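PDB 1S69: group 1 truncated hemoglobin GlbN from Synechocystis sp., which binds heme and forms a very stable, slowly dissociating complex with oxygen, as a monomeric hexacoordinate globin of the truncated 2-on-2 helical fold. Local coordinates for residues K48-L51 / T52-G56; L92-L95 / K96-V100; E102-I105 / A106-A109. One frame throughout, in Å; residues are numbered along the deposited sequence.

Contact 1: K48-L51 / T52-G56; sequences KAFL and TYAFG. With HEM (protoporphyrin IX containing Fe), chain D.
A Schellman motif ends helix 40-54 of this truncated globin, and Phe50 in its last turns lines the heme pocket. The Phe50 ring touches the heme on one hand and Tyr53 and Ala54 of the next turn on the other. Its CE2 comes within 3.3 Å of heme methyl CMB and also touches Ala54 CB. Phe50 CB lies 3.5 Å from heme methyl CMA. Tyr53 turns an edge to one face of the Phe50 ring: the centroids are 5.5 Å apart and the planes stand at 64°, a T-shaped pair. With CG anti to the backbone N (chi1 -175°), the ring of Phe50 is carried toward the heme. Tyr61 adds a second edge-to-face partner. An alanine here would probably leave the Tyr53 edge without its aromatic face and open a gap beside the heme methyls.

Thr52 bonds back to the turn before. Its OG1 gives a hydrogen bond of 2.7 Å to Lys48 O, and Thr52 N reaches the same oxygen from the opposite face of the carbonyl plane. Lys48 NZ is held by salt bridges to Asp15 and Asp19 of helix 10-26. Gly56, with positive phi, is the C-prime residue, and Gly56 N bonds to Tyr53 O at 3.0 Å. Just before it, the ring of Phe55 lies alongside Leu51, with Leu51 CB over one face, 4.3 Å from the Phe55 ring centroid.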
loop_
_atom_site.group_PDB
_atom_site.type_symbol
_atom_site.label_atom_id
_atom_site.label_comp_id
_atom_site.label_asym_id
_atom_site.label_seq_id
_atom_site.Cartn_x
_atom_site.Cartn_y
_atom_site.Cartn_z
ATOM N N LYS A 48 -6.394 -2.704 3.983
ATOM C CA LYS A 48 -6.309 -3.978 4.683
ATOM C C LYS A 48 -6.830 -5.090 3.793
ATOM O O LYS A 48 -6.204 -6.144 3.694
ATOM C CB LYS A 48 -7.016 -3.952 6.046
ATOM C CG LYS A 48 -6.231 -3.147 7.039
ATOM C CD LYS A 48 -7.117 -2.569 8.206
ATOM C CE LYS A 48 -6.295 -1.673 9.121
ATOM N NZ LYS A 48 -7.259 -1.181 10.188
ATOM N N ALA A 49 -7.986 -4.864 3.175
ATOM C CA ALA A 49 -8.590 -5.818 2.261
ATOM C C ALA A 49 -7.718 -6.059 1.001
ATOM O O ALA A 49 -7.559 -7.204 0.532
ATOM C CB ALA A 49 -9.986 -5.337 1.876
ATOM N N PHE A 50 -7.155 -4.978 0.471
ATOM C CA PHE A 50 -6.288 -5.053 -0.709
ATOM C C PHE A 50 -4.984 -5.819 -0.449
ATOM O O PHE A 50 -4.633 -6.703 -1.210
ATOM C CB PHE A 50 -5.959 -3.659 -1.315
ATOM C CG PHE A 50 -5.184 -3.790 -2.585
ATOM C CD1 PHE A 50 -5.850 -4.026 -3.798
ATOM C CD2 PHE A 50 -3.802 -3.876 -2.545
ATOM C CE1 PHE A 50 -5.129 -4.298 -4.959
ATOM C CE2 PHE A 50 -3.053 -4.135 -3.734
ATOM C CZ PHE A 50 -3.742 -4.333 -4.926
ATOM N N LEU A 51 -4.291 -5.512 0.624
ATOM C CA LEU A 51 -3.032 -6.196 0.903
ATOM C C LEU A 51 -3.278 -7.640 1.314
ATOM O O LEU A 51 -2.482 -8.484 1.029
ATOM C CB LEU A 51 -2.245 -5.452 1.969
ATOM C CG LEU A 51 -1.718 -4.069 1.502
ATOM C CD1 LEU A 51 -0.970 -3.406 2.628
ATOM C CD2 LEU A 51 -0.820 -4.145 0.231
ATOM N N THR A 52 -4.418 -7.899 1.976
ATOM C CA THR A 52 -4.785 -9.274 2.277
ATOM C C THR A 52 -4.843 -10.096 0.979
ATOM O O THR A 52 -4.258 -11.161 0.916
ATOM C CB THR A 52 -6.099 -9.315 3.047
ATOM O OG1 THR A 52 -5.858 -8.758 4.349
ATOM C CG2 THR A 52 -6.565 -10.775 3.298
ATOM N N TYR A 53 -5.544 -9.578 -0.018
ATOM C CA TYR A 53 -5.582 -10.113 -1.381
ATOM C C TYR A 53 -4.166 -10.169 -2.048
ATOM O O TYR A 53 -3.720 -11.219 -2.547
ATOM C CB TYR A 53 -6.593 -9.286 -2.224
ATOM C CG TYR A 53 -6.255 -9.241 -3.658
ATOM C CD1 TYR A 53 -6.559 -10.342 -4.493
ATOM C CD2 TYR A 53 -5.529 -8.137 -4.181
ATOM C CE1 TYR A 53 -6.181 -10.339 -5.830
ATOM C CE2 TYR A 53 -5.127 -8.114 -5.498
ATOM C CZ TYR A 53 -5.450 -9.205 -6.322
ATOM O OH TYR A 53 -5.058 -9.121 -7.635
ATOM N N ALA A 54 -3.458 -9.064 -2.035
ATOM C CA ALA A 54 -2.163 -8.982 -2.693
ATOM C C ALA A 54 -1.140 -9.945 -2.092
ATOM O O ALA A 54 -0.228 -10.367 -2.791
ATOM C CB ALA A 54 -1.634 -7.538 -2.689
ATOM N N PHE A 55 -1.307 -10.290 -0.807
ATOM C CA PHE A 55 -0.332 -11.147 -0.101
ATOM C C PHE A 55 -0.855 -12.625 -0.095
ATOM O O PHE A 55 -0.315 -13.455 0.614
ATOM C CB PHE A 55 -0.126 -10.633 1.341
ATOM C CG PHE A 55 0.548 -9.245 1.439
ATOM C CD1 PHE A 55 1.231 -8.657 0.347
ATOM C CD2 PHE A 55 0.518 -8.551 2.666
ATOM C CE1 PHE A 55 1.820 -7.381 0.478
ATOM C CE2 PHE A 55 1.121 -7.304 2.797
ATOM C CZ PHE A 55 1.756 -6.733 1.718
ATOM N N GLY A 56 -1.928 -12.887 -0.863
ATOM C CA GLY A 56 -2.465 -14.219 -1.114
ATOM C C GLY A 56 -3.455 -14.725 -0.079
ATOM O O GLY A 56 -3.798 -15.896 -0.046
HETATM C CHA HEM D . -6.708 4.687 -2.912
HETATM C CHB HEM D . -3.780 0.773 -2.961
HETATM C CHC HEM D . -0.134 3.576 -4.503
HETATM C CHD HEM D . -2.706 7.422 -2.973
HETATM C C1A HEM D . -6.229 3.370 -2.858
HETATM C C2A HEM D . -7.027 2.198 -2.551
HETATM C C3A HEM D . -6.227 1.138 -2.528
HETATM C C4A HEM D . -4.894 1.571 -2.825
HETATM C CMA HEM D . -6.664 -0.319 -2.202
HETATM C CAA HEM D . -8.547 2.270 -2.264
HETATM C CBA HEM D . -9.198 1.770 -3.565
HETATM C CGA HEM D . -10.698 1.502 -3.535
HETATM O O1A HEM D . -11.369 2.523 -3.614
HETATM O O2A HEM D . -11.223 0.319 -3.478
HETATM C C1B HEM D . -2.561 1.215 -3.433
HETATM C C2B HEM D . -1.455 0.350 -3.655
HETATM C C3B HEM D . -0.423 1.109 -4.121
HETATM C C4B HEM D . -0.892 2.484 -4.143
HETATM C CMB HEM D . -1.511 -1.201 -3.426
HETATM C CAB HEM D . 1.074 0.752 -4.493
HETATM C CBB HEM D . 1.909 -0.048 -3.757
HETATM C C1C HEM D . -0.526 4.889 -4.212
HETATM C C2C HEM D . 0.331 6.043 -4.328
HETATM C C3C HEM D . -0.395 7.084 -3.858
HETATM C C4C HEM D . -1.697 6.628 -3.450
HETATM C CMC HEM D . 1.795 5.960 -4.906
HETATM C CAC HEM D . -0.045 8.576 -3.692
HETATM C CBC HEM D . 1.089 8.903 -3.089
HETATM C C1D HEM D . -4.010 7.053 -2.836
HETATM C C2D HEM D . -5.082 7.942 -2.542
HETATM C C3D HEM D . -6.297 7.076 -2.561
HETATM C C4D HEM D . -5.877 5.762 -2.866
HETATM C CMD HEM D . -5.036 9.446 -2.267
HETATM C CAD HEM D . -7.732 7.480 -2.289
HETATM C CBD HEM D . -8.118 8.013 -3.671
HETATM C CGD HEM D . -9.312 8.906 -3.549
HETATM O O1D HEM D . -10.419 8.386 -3.549
HETATM O O2D HEM D . -9.176 10.132 -3.464
HETATM N NA HEM D . -4.937 2.939 -2.979
HETATM N NB HEM D . -2.196 2.538 -3.716
HETATM N NC HEM D . -1.735 5.292 -3.684
HETATM N ND HEM D . -4.511 5.768 -3.054
HETATM FE FE HEM D . -3.363 4.149 -3.353
#

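Contact 2: L92-L95 / K96-V100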
loop_
_atom_site.group_PDB
_atom_site.type_symbol
_atom_site.label_atom_id
_atom_site.label_comp_id
_atom_site.label_asym_id
_atom_site.label_seq_id
_atom_site.Cartn_x
_atom_site.Cartn_y
_atom_site.Cartn_z
ATOM N N LEU A 92 7.591 -0.299 3.417
ATOM C CA LEU A 92 8.671 -1.221 3.788
ATOM C C LEU A 92 9.326 -0.789 5.099
ATOM O O LEU A 92 9.690 -1.650 5.907
ATOM C CB LEU A 92 9.684 -1.371 2.660
ATOM C CG LEU A 92 9.144 -1.878 1.308
ATOM C CD1 LEU A 92 10.292 -1.919 0.348
ATOM C CD2 LEU A 92 8.431 -3.222 1.379
ATOM N N ALA A 93 9.366 0.524 5.332
ATOM C CA ALA A 93 9.871 1.125 6.590
ATOM C C ALA A 93 9.027 0.710 7.754
ATOM O O ALA A 93 9.578 0.327 8.797
ATOM C CB ALA A 93 9.929 2.666 6.535
ATOM N N THR A 94 7.702 0.742 7.558
ATOM C CA THR A 94 6.729 0.358 8.573
ATOM C C THR A 94 6.922 -1.122 8.959
ATOM O O THR A 94 6.947 -1.445 10.168
ATOM C CB THR A 94 5.310 0.601 8.047
ATOM O OG1 THR A 94 5.087 2.016 7.942
ATOM C CG2 THR A 94 4.227 0.044 9.002
ATOM N N LEU A 95 7.019 -1.993 7.953
ATOM C CA LEU A 95 7.295 -3.417 8.189
ATOM C C LEU A 95 8.618 -3.643 8.937
ATOM O O LEU A 95 8.648 -4.447 9.845
ATOM C CB LEU A 95 7.290 -4.208 6.891
ATOM C CG LEU A 95 5.950 -4.206 6.165
ATOM C CD1 LEU A 95 6.083 -4.974 4.902
ATOM C CD2 LEU A 95 4.846 -4.814 6.999
ATOM N N LYS A 96 9.698 -2.965 8.536
ATOM C CA LYS A 96 10.962 -3.050 9.269
ATOM C C LYS A 96 10.791 -2.652 10.749
ATOM O O LYS A 96 11.216 -3.343 11.665
ATOM C CB LYS A 96 12.015 -2.202 8.605
ATOM C CG LYS A 96 13.352 -2.325 9.283
ATOM C CD LYS A 96 14.333 -1.502 8.558
ATOM C CE LYS A 96 15.766 -1.894 8.949
ATOM N NZ LYS A 96 16.731 -1.039 8.182
ATOM N N GLU A 97 10.100 -1.553 10.985
ATOM C CA GLU A 97 9.849 -1.092 12.307
ATOM C C GLU A 97 9.055 -2.101 13.157
ATOM O O GLU A 97 9.182 -2.138 14.385
ATOM C CB GLU A 97 9.106 0.188 12.171
ATOM C CG GLU A 97 9.534 1.195 13.178
ATOM C CD GLU A 97 8.312 1.777 13.818
ATOM O OE1 GLU A 97 7.682 1.022 14.631
ATOM O OE2 GLU A 97 7.967 2.952 13.464
ATOM N N MET A 98 8.247 -2.921 12.502
ATOM C CA MET A 98 7.356 -3.846 13.190
ATOM C C MET A 98 8.115 -5.119 13.537
ATOM O O MET A 98 7.582 -5.963 14.264
ATOM C CB MET A 98 6.168 -4.206 12.294
ATOM C CG MET A 98 5.020 -3.226 12.363
ATOM S SD MET A 98 3.819 -3.639 11.054
ATOM C CE MET A 98 3.151 -5.416 11.538
ATOM N N GLY A 99 9.310 -5.277 12.964
ATOM C CA GLY A 99 10.138 -6.422 13.237
ATOM C C GLY A 99 9.950 -7.477 12.196
ATOM O O GLY A 99 10.436 -8.592 12.390
ATOM N N VAL A 100 9.284 -7.145 11.079
ATOM C CA VAL A 100 9.140 -8.093 9.972
ATOM C C VAL A 100 10.512 -8.372 9.484
ATOM O O VAL A 100 11.274 -7.438 9.312
ATOM C CB VAL A 100 8.208 -7.598 8.831
ATOM C CG1 VAL A 100 8.225 -8.578 7.632
ATOM C CG2 VAL A 100 6.797 -7.360 9.389
#
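Leu95 and Val100 lie side by side and point the same way, with Leu95 CD2 4.0 Å from Val100 CG2. Leu95 CG is anti to its carbonyl carbon (chi1 -62°), which carries the isobutyl group beside the valine. The sulfur of Met98 is more distant, with SD 4.3 Å from Leu95 CD2. Met98 CG rests 3.4 Å from Thr94 O.

The backbone bonds of the helix end help to set these positions. Leu95 O takes Val100 N at 3.0 Å and Met98 N at 3.1 Å, from opposite faces of its plane. Met98 N stands above the carbonyl plane, 71° out of it. Gly99 N adds a weak bond to the same oxygen. This is a Schellman motif closing helix 81-98. Gly99 has positive phi, with backbone angles at which a CB would crowd Met98 O.

Further out, Met98 packs on Leu16 and Ala17 of helix 10-26. Glu97 makes a salt bridge to Arg24 of that helix, and Thr94 OG1 bonds to Asp90 O and to Arg24 NE. On the side of helix 102-113, Val100 and Lys96 touch Ile105, and Leu92 meets Val108 and Ala109.

Contact 3: E102-I105 / A106-A109; sequences EDLI and AEVA
Leu104 lies alongside Glu107, one turn apart and pointing the same way, with Leu104 CD2 3.7 Å from Glu107 OE2. The two belong to the first turns of helix 102-113 in the globin fold. The leucine is buried, and the contact sets a carboxylate oxygen against a methyl group. Glu107 reaches it by an extended chain, with CG anti to its carbonyl carbon (chi1 -74°). On the way Glu107 CG passes 3.6 Å from Asp103 O.

Asp103 carries a like charge nearby. Asp103 OD2 is 4.7 Å from Glu107 OE2, which may raise their proton affinities slightly, though Asp103 is exposed to solvent. A long, weak ion pair with Lys7 of helix 4-8 may partly offset this at Glu107. Lys7 also touches Leu104.

The backbone bonds join each residue to the one four places on. Ala106 N meets Glu102 O nearly straight, with an N-H...O angle of 172°. Val108 N bonds to Leu104 O almost in line with the carbonyl. Ala109 N bonds to Ile105 O in the plane of that carbonyl. The bond from Glu107 N to Asp103 O is weak.

The helix turns different sides to different neighbours. Val108 is buried, and its side chain touches Leu91 and Leu92 of helix 81-98, Leu4 of helix 4-8, and Phe55. Ile105 touches Lys96 near the end of helix 81-98 and Val100 just after it. Ala106 is exposed, and its CB lies 3.5 Å from Glu102 O and close to Asp103 O. Within the helix Val108 rests on the turn before it, with Val108 CG2 3.5 Å from Leu104 O.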
loop_
_atom_site.group_PDB
_atom_site.type_symbol
_atom_site.label_atom_id
_atom_site.label_comp_id
_atom_site.label_asym_id
_atom_site.label_seq_id
_atom_site.Cartn_x
_atom_site.Cartn_y
_atom_site.Cartn_z
ATOM N N GLU A 102 13.752 -9.397 7.168
ATOM C CA GLU A 102 14.145 -8.871 5.859
ATOM C C GLU A 102 13.701 -9.685 4.674
ATOM O O GLU A 102 13.362 -9.148 3.647
ATOM C CB GLU A 102 15.661 -8.673 5.779
ATOM C CG GLU A 102 16.214 -8.095 7.060
ATOM C CD GLU A 102 16.525 -6.590 7.001
ATOM O OE1 GLU A 102 17.753 -6.301 6.775
ATOM O OE2 GLU A 102 15.578 -5.716 7.229
ATOM N N ASP A 103 13.732 -11.000 4.779
ATOM C CA ASP A 103 13.318 -11.826 3.666
ATOM C C ASP A 103 11.774 -11.610 3.321
ATOM O O ASP A 103 11.353 -11.731 2.153
ATOM C CB ASP A 103 13.634 -13.286 4.006
ATOM C CG ASP A 103 12.645 -13.868 5.020
ATOM O OD1 ASP A 103 12.694 -13.460 6.219
ATOM O OD2 ASP A 103 11.741 -14.666 4.671
ATOM N N LEU A 104 10.957 -11.274 4.328
ATOM C CA LEU A 104 9.526 -11.029 4.082
ATOM C C LEU A 104 9.317 -9.590 3.580
ATOM O O LEU A 104 8.499 -9.329 2.677
ATOM C CB LEU A 104 8.693 -11.318 5.315
ATOM C CG LEU A 104 8.606 -12.800 5.752
ATOM C CD1 LEU A 104 7.530 -12.991 6.861
ATOM C CD2 LEU A 104 8.372 -13.756 4.623
ATOM N N ILE A 105 10.098 -8.673 4.145
ATOM C CA ILE A 105 10.103 -7.297 3.662
ATOM C C ILE A 105 10.392 -7.294 2.185
ATOM O O ILE A 105 9.680 -6.644 1.446
ATOM C CB ILE A 105 11.039 -6.340 4.490
ATOM C CG1 ILE A 105 10.489 -6.200 5.909
ATOM C CG2 ILE A 105 11.072 -4.928 3.839
ATOM C CD1 ILE A 105 11.347 -5.401 6.829
ATOM N N ALA A 106 11.408 -8.029 1.754
ATOM C CA ALA A 106 11.696 -8.241 0.323
ATOM C C ALA A 106 10.540 -8.796 -0.575
ATOM O O ALA A 106 10.381 -8.343 -1.743
ATOM C CB ALA A 106 12.843 -9.145 0.190
ATOM N N GLU A 107 9.797 -9.807 -0.089
ATOM C CA GLU A 107 8.626 -10.333 -0.822
ATOM C C GLU A 107 7.550 -9.237 -0.985
ATOM O O GLU A 107 6.949 -9.105 -2.046
ATOM C CB GLU A 107 7.965 -11.489 -0.077
ATOM C CG GLU A 107 8.763 -12.748 -0.173
ATOM C CD GLU A 107 8.024 -13.940 0.364
ATOM O OE1 GLU A 107 6.809 -14.087 0.075
ATOM O OE2 GLU A 107 8.674 -14.713 1.091
ATOM N N VAL A 108 7.337 -8.472 0.070
ATOM C CA VAL A 108 6.423 -7.343 -0.004
ATOM C C VAL A 108 6.901 -6.288 -1.029
ATOM O O VAL A 108 6.079 -5.783 -1.795
ATOM C CB VAL A 108 6.204 -6.685 1.354
ATOM C CG1 VAL A 108 5.324 -5.346 1.198
ATOM C CG2 VAL A 108 5.492 -7.641 2.294
ATOM N N ALA A 109 8.208 -5.966 -1.023
ATOM C CA ALA A 109 8.787 -5.004 -1.979
ATOM C C ALA A 109 8.507 -5.406 -3.439
ATOM O O ALA A 109 8.220 -4.539 -4.283
ATOM C CB ALA A 109 10.307 -4.822 -1.745
#

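How the contacts relate
All three contacts are local, within single helices or at their ends, and all are partly buried. Contact 1 lies nearest the chain centre and alone touches the heme; aromatic rings dominate it. Contacts 2 and 3 lie farther out, each with three exposed residues, and their side chains are mostly aliphatic or charged. Contacts 1 and 2 both close a helix with a glycine of positive phi; contact 3 lies in the first turns of helix 102-113. Contacts 2 and 3 sit on consecutive helices and touch: Ile105 CD1 is 3.2 Å from Val100 O. Contact 1 reaches contact 3 through Phe55 and Val108, while contacts 1 and 2 do not touch, their nearest atoms about 6 Å apart.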